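Local coordinates for protein glutamine cyclotransferase (Zymomonas mobilis, PDB 3NOL) that catalyses the cyclisation of N-terminal glutamine to pyroglutamate, as a calcium-containing bacterial glutaminyl cyclase built as a beta-propeller, at residues 137-142 with 154-159; 169-174 with 193-198. All blocks are in the same frame, centred on the assembly; numbering follows the deposited sequence.

Contact 1 of 2, residues 137-142 with 154-159; sequences QYLIMS and ESLTPV
The ring of Tyr138 meets Val159 obliquely, its CE1 coming to 3.6 Å from CG2 of Val159, with CD1 of the same ring slightly farther from that methyl. The side chains of Tyr138 and Val159 cross at about a right angle. One face of the ring is partly covered from within its own segment: CB of Gln137 sits 3.7 Å above the ring plane, displaced toward the rim. At Val159 it is the methyl between the backbone N and the carbonyl carbon that does the touching, while CG1 lies anti to that carbon (chi1 -66°).

Deeper in, Leu139 and Leu156 meet through one methyl each, CD1 of Leu139 being 3.4 Å from CD2 of Leu156, tighter than usual for two carbons. Leu156 has positive phi (57°), in the connection between strands 147-151 and 158-166. The hydroxyls of its two flanking residues, Ser155 OG and Thr157 OG1, are hydrogen-bonded to each other at 2.7 Å.

All that crosses is carbon on carbon, so apolar contact joins the connection after 147-151, and the start of 158-166, to strand 139-141 and Tyr138 just before it, within one antiparallel sheet, a blade of the propeller.

Contact 2 of 2, residues 169-174 with 193-198; sequences EELPEL and KIVRID
Leu171 and Leu174 lie on a chain that leaves the short strand 169-170 and bends before strand 174-175, facing Val195 in the extended strand 193-197. The bend passes through Glu173, whose phi is positive (74°), and the closest CA atoms, those of Leu174 and Val195, remain 8.9 Å apart. Side chains alone bridge that gap.

Val195 receives both leucines. Leu171 reaches toward it tip to tip, its CD2 lying 3.8 Å from CG1 of Val195 and 4.0 Å from CG2, so one leucine methyl is set against both valine methyls. This reach follows from chi1 of 178°, which extends CG of Leu171 opposite its own backbone N. Leu174 makes the looser approach, with its CD2 4.4 Å from CG2 of Val195. Ile197 directs its CB toward 169-174 as well and loses some surface to that segment, although its side chain stays 4.6 Å away at the nearest.

Residues of two sheets surround this apolar patch. Val164 of strand 158-166 touches Leu174 and Ile197, while Val204 of strand 204-209 touches Leu171 and Val195, and Val188 of strand 183-188 also packs on Val195. The contact therefore lies at the interface between two propeller blades: the chain leaving 169-170, at the border of the sheet that holds 158-166, packs on the sheet in which 193-197 runs between 183-188 and 204-209.

How the contacts relate
The two contacts come in series along the chain, contact 1 closing before contact 2 opens, and their centres are about 19 Å apart. They share one antiparallel sheet: strands 139-141 and 158-166 belong to it, and 169-170 is the edge strand beside 158-166. Contact 1 stays within that sheet and its turn, whereas contact 2 joins the chain just after that sheet to the next sheet, at strand 193-197. The segments also meet directly, Ser142 OG packing 3.6 Å from Leu174 O. Together they follow the propeller from inside one blade to its join with the following blade.

Contact 1 of 2, residues 137-142 with 154-159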
loop_
_atom_site.group_PDB
_atom_site.type_symbol
_atom_site.label_atom_id
_atom_site.label_comp_id
_atom_site.label_asym_id
_atom_site.label_seq_id
_atom_site.Cartn_x
_atom_site.Cartn_y
_atom_site.Cartn_z
ATOM N N GLN A 137 -14.199 -0.610 -10.121
ATOM C CA GLN A 137 -15.516 -0.903 -9.514
ATOM C C GLN A 137 -15.546 -1.021 -7.987
ATOM O O GLN A 137 -16.580 -0.762 -7.374
ATOM C CB GLN A 137 -16.087 -2.197 -10.082
ATOM C CG GLN A 137 -16.548 -2.111 -11.532
ATOM C CD GLN A 137 -17.169 -3.414 -11.984
ATOM O OE1 GLN A 137 -18.391 -3.539 -12.055
ATOM N NE2 GLN A 137 -16.325 -4.417 -12.239
ATOM N N TYR A 138 -14.439 -1.462 -7.391
ATOM C CA TYR A 138 -14.391 -1.779 -5.951
ATOM C C TYR A 138 -13.142 -1.281 -5.248
ATOM O O TYR A 138 -12.082 -1.160 -5.868
ATOM C CB TYR A 138 -14.419 -3.300 -5.741
ATOM C CG TYR A 138 -15.543 -3.994 -6.446
ATOM C CD1 TYR A 138 -16.862 -3.838 -6.014
ATOM C CD2 TYR A 138 -15.288 -4.807 -7.550
ATOM C CE1 TYR A 138 -17.904 -4.469 -6.665
ATOM C CE2 TYR A 138 -16.323 -5.452 -8.217
ATOM C CZ TYR A 138 -17.623 -5.285 -7.773
ATOM O OH TYR A 138 -18.641 -5.933 -8.452
ATOM N N LEU A 139 -13.283 -1.020 -3.950
ATOM C CA LEU A 139 -12.129 -0.930 -3.049
ATOM C C LEU A 139 -11.749 -2.349 -2.677
ATOM O O LEU A 139 -12.615 -3.214 -2.562
ATOM C CB LEU A 139 -12.490 -0.152 -1.785
ATOM C CG LEU A 139 -12.640 1.357 -2.069
ATOM C CD1 LEU A 139 -13.658 2.080 -1.129
ATOM C CD2 LEU A 139 -11.283 2.106 -2.127
ATOM N N ILE A 140 -10.466 -2.563 -2.410
ATOM C CA ILE A 140 -9.980 -3.898 -2.123
ATOM C C ILE A 140 -9.099 -3.768 -0.893
ATOM O O ILE A 140 -8.152 -2.969 -0.890
ATOM C CB ILE A 140 -9.163 -4.472 -3.287
ATOM C CG1 ILE A 140 -9.969 -4.467 -4.600
ATOM C CG2 ILE A 140 -8.649 -5.881 -2.914
ATOM C CD1 ILE A 140 -9.067 -4.657 -5.798
ATOM N N MET A 141 -9.444 -4.510 0.155
ATOM C CA MET A 141 -8.750 -4.410 1.425
ATOM C C MET A 141 -8.148 -5.745 1.896
ATOM O O MET A 141 -8.788 -6.803 1.789
ATOM C CB MET A 141 -9.673 -3.822 2.505
ATOM C CG MET A 141 -10.756 -4.711 3.043
ATOM S SD MET A 141 -11.731 -3.842 4.326
ATOM C CE MET A 141 -10.633 -3.795 5.729
ATOM N N SER A 142 -6.915 -5.668 2.394
ATOM C CA SER A 142 -6.251 -6.785 3.078
ATOM C C SER A 142 -6.310 -6.534 4.598
ATOM O O SER A 142 -6.675 -5.428 5.050
ATOM C CB SER A 142 -4.783 -6.885 2.645
ATOM O OG SER A 142 -4.081 -5.678 2.955
ATOM N N GLU A 154 -19.912 2.561 -2.367
ATOM C CA GLU A 154 -20.944 3.380 -1.724
ATOM C C GLU A 154 -21.269 2.898 -0.312
ATOM O O GLU A 154 -21.201 3.679 0.641
ATOM C CB GLU A 154 -22.172 3.492 -2.618
ATOM C CG GLU A 154 -21.864 4.330 -3.902
ATOM C CD GLU A 154 -21.395 5.763 -3.589
ATOM O OE1 GLU A 154 -22.218 6.562 -3.081
ATOM O OE2 GLU A 154 -20.205 6.098 -3.840
ATOM N N SER A 155 -21.593 1.620 -0.173
ATOM C CA SER A 155 -21.968 1.076 1.147
ATOM C C SER A 155 -20.742 0.818 2.020
ATOM O O SER A 155 -20.852 0.754 3.254
ATOM C CB SER A 155 -22.770 -0.226 1.010
ATOM O OG SER A 155 -21.982 -1.262 0.419
ATOM N N LEU A 156 -19.598 0.634 1.353
ATOM C CA LEU A 156 -18.312 0.301 1.978
ATOM C C LEU A 156 -18.451 -0.987 2.784
ATOM O O LEU A 156 -17.954 -1.089 3.905
ATOM C CB LEU A 156 -17.784 1.467 2.844
ATOM C CG LEU A 156 -17.415 2.737 2.048
ATOM C CD1 LEU A 156 -17.258 3.945 2.999
ATOM C CD2 LEU A 156 -16.148 2.520 1.166
ATOM N N THR A 157 -19.167 -1.948 2.198
ATOM C CA THR A 157 -19.329 -3.265 2.784
ATOM C C THR A 157 -18.848 -4.288 1.758
ATOM O O THR A 157 -18.916 -4.017 0.550
ATOM C CB THR A 157 -20.801 -3.529 3.169
ATOM O OG1 THR A 157 -21.631 -3.456 1.996
ATOM C CG2 THR A 157 -21.264 -2.492 4.208
ATOM N N PRO A 158 -18.387 -5.468 2.232
ATOM C CA PRO A 158 -17.866 -6.468 1.310
ATOM C C PRO A 158 -18.939 -7.138 0.425
ATOM O O PRO A 158 -19.961 -7.613 0.907
ATOM C CB PRO A 158 -17.147 -7.487 2.224
ATOM C CG PRO A 158 -17.495 -7.134 3.641
ATOM C CD PRO A 158 -18.348 -5.896 3.645
ATOM N N VAL A 159 -18.704 -7.145 -0.877
ATOM C CA VAL A 159 -19.609 -7.825 -1.812
ATOM C C VAL A 159 -18.968 -9.065 -2.448
ATOM O O VAL A 159 -19.672 -9.874 -3.085
ATOM C CB VAL A 159 -20.122 -6.860 -2.908
ATOM C CG1 VAL A 159 -21.023 -5.771 -2.298
ATOM C CG2 VAL A 159 -18.957 -6.239 -3.687
#

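Contact 2 of 2, residues 169-174 with 193-198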
loop_
_atom_site.group_PDB
_atom_site.type_symbol
_atom_site.label_atom_id
_atom_site.label_comp_id
_atom_site.label_asym_id
_atom_site.label_seq_id
_atom_site.Cartn_x
_atom_site.Cartn_y
_atom_site.Cartn_z
ATOM N N GLU A 169 -1.701 -23.225 -1.359
ATOM C CA GLU A 169 -1.810 -23.062 0.099
ATOM C C GLU A 169 -2.055 -21.603 0.494
ATOM O O GLU A 169 -1.543 -20.691 -0.141
ATOM C CB GLU A 169 -0.574 -23.645 0.821
ATOM C CG GLU A 169 -0.193 -25.075 0.353
ATOM C CD GLU A 169 -1.297 -26.109 0.552
ATOM O OE1 GLU A 169 -2.148 -25.964 1.463
ATOM O OE2 GLU A 169 -1.325 -27.091 -0.219
ATOM N N GLU A 170 -2.832 -21.408 1.554
ATOM C CA GLU A 170 -3.149 -20.058 2.045
ATOM C C GLU A 170 -1.880 -19.223 2.274
ATOM O O GLU A 170 -0.903 -19.718 2.838
ATOM C CB GLU A 170 -3.924 -20.179 3.376
ATOM C CG GLU A 170 -5.434 -20.500 3.222
ATOM C CD GLU A 170 -5.984 -21.415 4.324
ATOM O OE1 GLU A 170 -5.465 -21.374 5.468
ATOM O OE2 GLU A 170 -6.948 -22.181 4.045
ATOM N N LEU A 171 -1.919 -17.949 1.869
ATOM C CA LEU A 171 -0.785 -17.052 2.053
ATOM C C LEU A 171 -1.212 -15.906 2.977
ATOM O O LEU A 171 -1.952 -14.992 2.556
ATOM C CB LEU A 171 -0.313 -16.489 0.699
ATOM C CG LEU A 171 0.863 -15.495 0.762
ATOM C CD1 LEU A 171 2.165 -16.103 1.366
ATOM C CD2 LEU A 171 1.136 -14.882 -0.629
ATOM N N PRO A 172 -0.801 -15.982 4.251
ATOM C CA PRO A 172 -1.158 -14.919 5.183
ATOM C C PRO A 172 -0.179 -13.730 5.142
ATOM O O PRO A 172 0.829 -13.749 4.391
ATOM C CB PRO A 172 -1.058 -15.626 6.532
ATOM C CG PRO A 172 0.158 -16.524 6.338
ATOM C CD PRO A 172 -0.032 -17.059 4.923
ATOM N N GLU A 173 -0.478 -12.726 5.973
ATOM C CA GLU A 173 0.348 -11.539 6.199
ATOM C C GLU A 173 0.303 -10.538 5.035
ATOM O O GLU A 173 1.192 -9.697 4.903
ATOM C CB GLU A 173 1.802 -11.877 6.580
ATOM C CG GLU A 173 1.910 -12.923 7.703
ATOM C CD GLU A 173 1.116 -12.524 8.944
ATOM O OE1 GLU A 173 1.121 -11.335 9.306
ATOM O OE2 GLU A 173 0.477 -13.410 9.558
ATOM N N LEU A 174 -0.742 -10.628 4.216
ATOM C CA LEU A 174 -0.951 -9.625 3.153
ATOM C C LEU A 174 -1.127 -8.218 3.749
ATOM O O LEU A 174 -1.972 -8.003 4.625
ATOM C CB LEU A 174 -2.177 -9.992 2.305
ATOM C CG LEU A 174 -2.176 -11.423 1.724
ATOM C CD1 LEU A 174 -3.488 -11.589 0.910
ATOM C CD2 LEU A 174 -0.912 -11.715 0.892
ATOM N N LYS A 193 9.261 -9.522 -0.378
ATOM C CA LYS A 193 8.611 -9.966 -1.604
ATOM C C LYS A 193 7.261 -9.341 -1.783
ATOM O O LYS A 193 6.580 -9.052 -0.817
ATOM C CB LYS A 193 8.518 -11.479 -1.644
ATOM C CG LYS A 193 9.881 -12.063 -1.964
ATOM C CD LYS A 193 9.967 -13.464 -1.553
ATOM C CE LYS A 193 11.398 -13.935 -1.671
ATOM N NZ LYS A 193 11.402 -15.320 -1.168
ATOM N N ILE A 194 6.888 -9.152 -3.045
ATOM C CA ILE A 194 5.577 -8.651 -3.385
ATOM C C ILE A 194 4.927 -9.684 -4.267
ATOM O O ILE A 194 5.524 -10.117 -5.255
ATOM C CB ILE A 194 5.670 -7.279 -4.111
ATOM C CG1 ILE A 194 6.194 -6.200 -3.142
ATOM C CG2 ILE A 194 4.321 -6.923 -4.767
ATOM C CD1 ILE A 194 6.609 -4.921 -3.852
ATOM N N VAL A 195 3.743 -10.132 -3.883
ATOM C CA VAL A 195 3.028 -11.121 -4.704
ATOM C C VAL A 195 2.070 -10.444 -5.663
ATOM O O VAL A 195 1.482 -9.405 -5.364
ATOM C CB VAL A 195 2.307 -12.207 -3.881
ATOM C CG1 VAL A 195 3.339 -13.079 -3.119
ATOM C CG2 VAL A 195 1.262 -11.603 -2.949
ATOM N N ARG A 196 1.955 -11.054 -6.834
ATOM C CA ARG A 196 1.027 -10.618 -7.866
ATOM C C ARG A 196 -0.130 -11.621 -7.834
ATOM O O ARG A 196 0.091 -12.817 -8.010
ATOM C CB ARG A 196 1.727 -10.625 -9.238
ATOM C CG ARG A 196 2.998 -9.776 -9.272
ATOM C CD ARG A 196 3.797 -9.960 -10.560
ATOM N NE ARG A 196 3.093 -9.366 -11.690
ATOM C CZ ARG A 196 3.680 -8.927 -12.803
ATOM N NH1 ARG A 196 2.934 -8.383 -13.755
ATOM N NH2 ARG A 196 5.004 -8.989 -12.947
ATOM N N ILE A 197 -1.340 -11.118 -7.598
ATOM C CA ILE A 197 -2.510 -11.947 -7.348
ATOM C C ILE A 197 -3.546 -11.818 -8.469
ATOM O O ILE A 197 -3.925 -10.690 -8.861
ATOM C CB ILE A 197 -3.168 -11.580 -5.979
ATOM C CG1 ILE A 197 -2.174 -11.790 -4.824
ATOM C CG2 ILE A 197 -4.404 -12.412 -5.759
ATOM C CD1 ILE A 197 -2.575 -11.065 -3.517
ATOM N N ASP A 198 -3.988 -12.971 -8.979
ATOM C CA ASP A 198 -5.071 -13.021 -9.964
ATOM C C ASP A 198 -6.388 -12.672 -9.245
ATOM O O ASP A 198 -6.834 -13.412 -8.389
ATOM C CB ASP A 198 -5.127 -14.435 -10.575
ATOM C CG ASP A 198 -6.189 -14.585 -11.667
ATOM O OD1 ASP A 198 -7.162 -13.798 -11.709
ATOM O OD2 ASP A 198 -6.024 -15.509 -12.490
#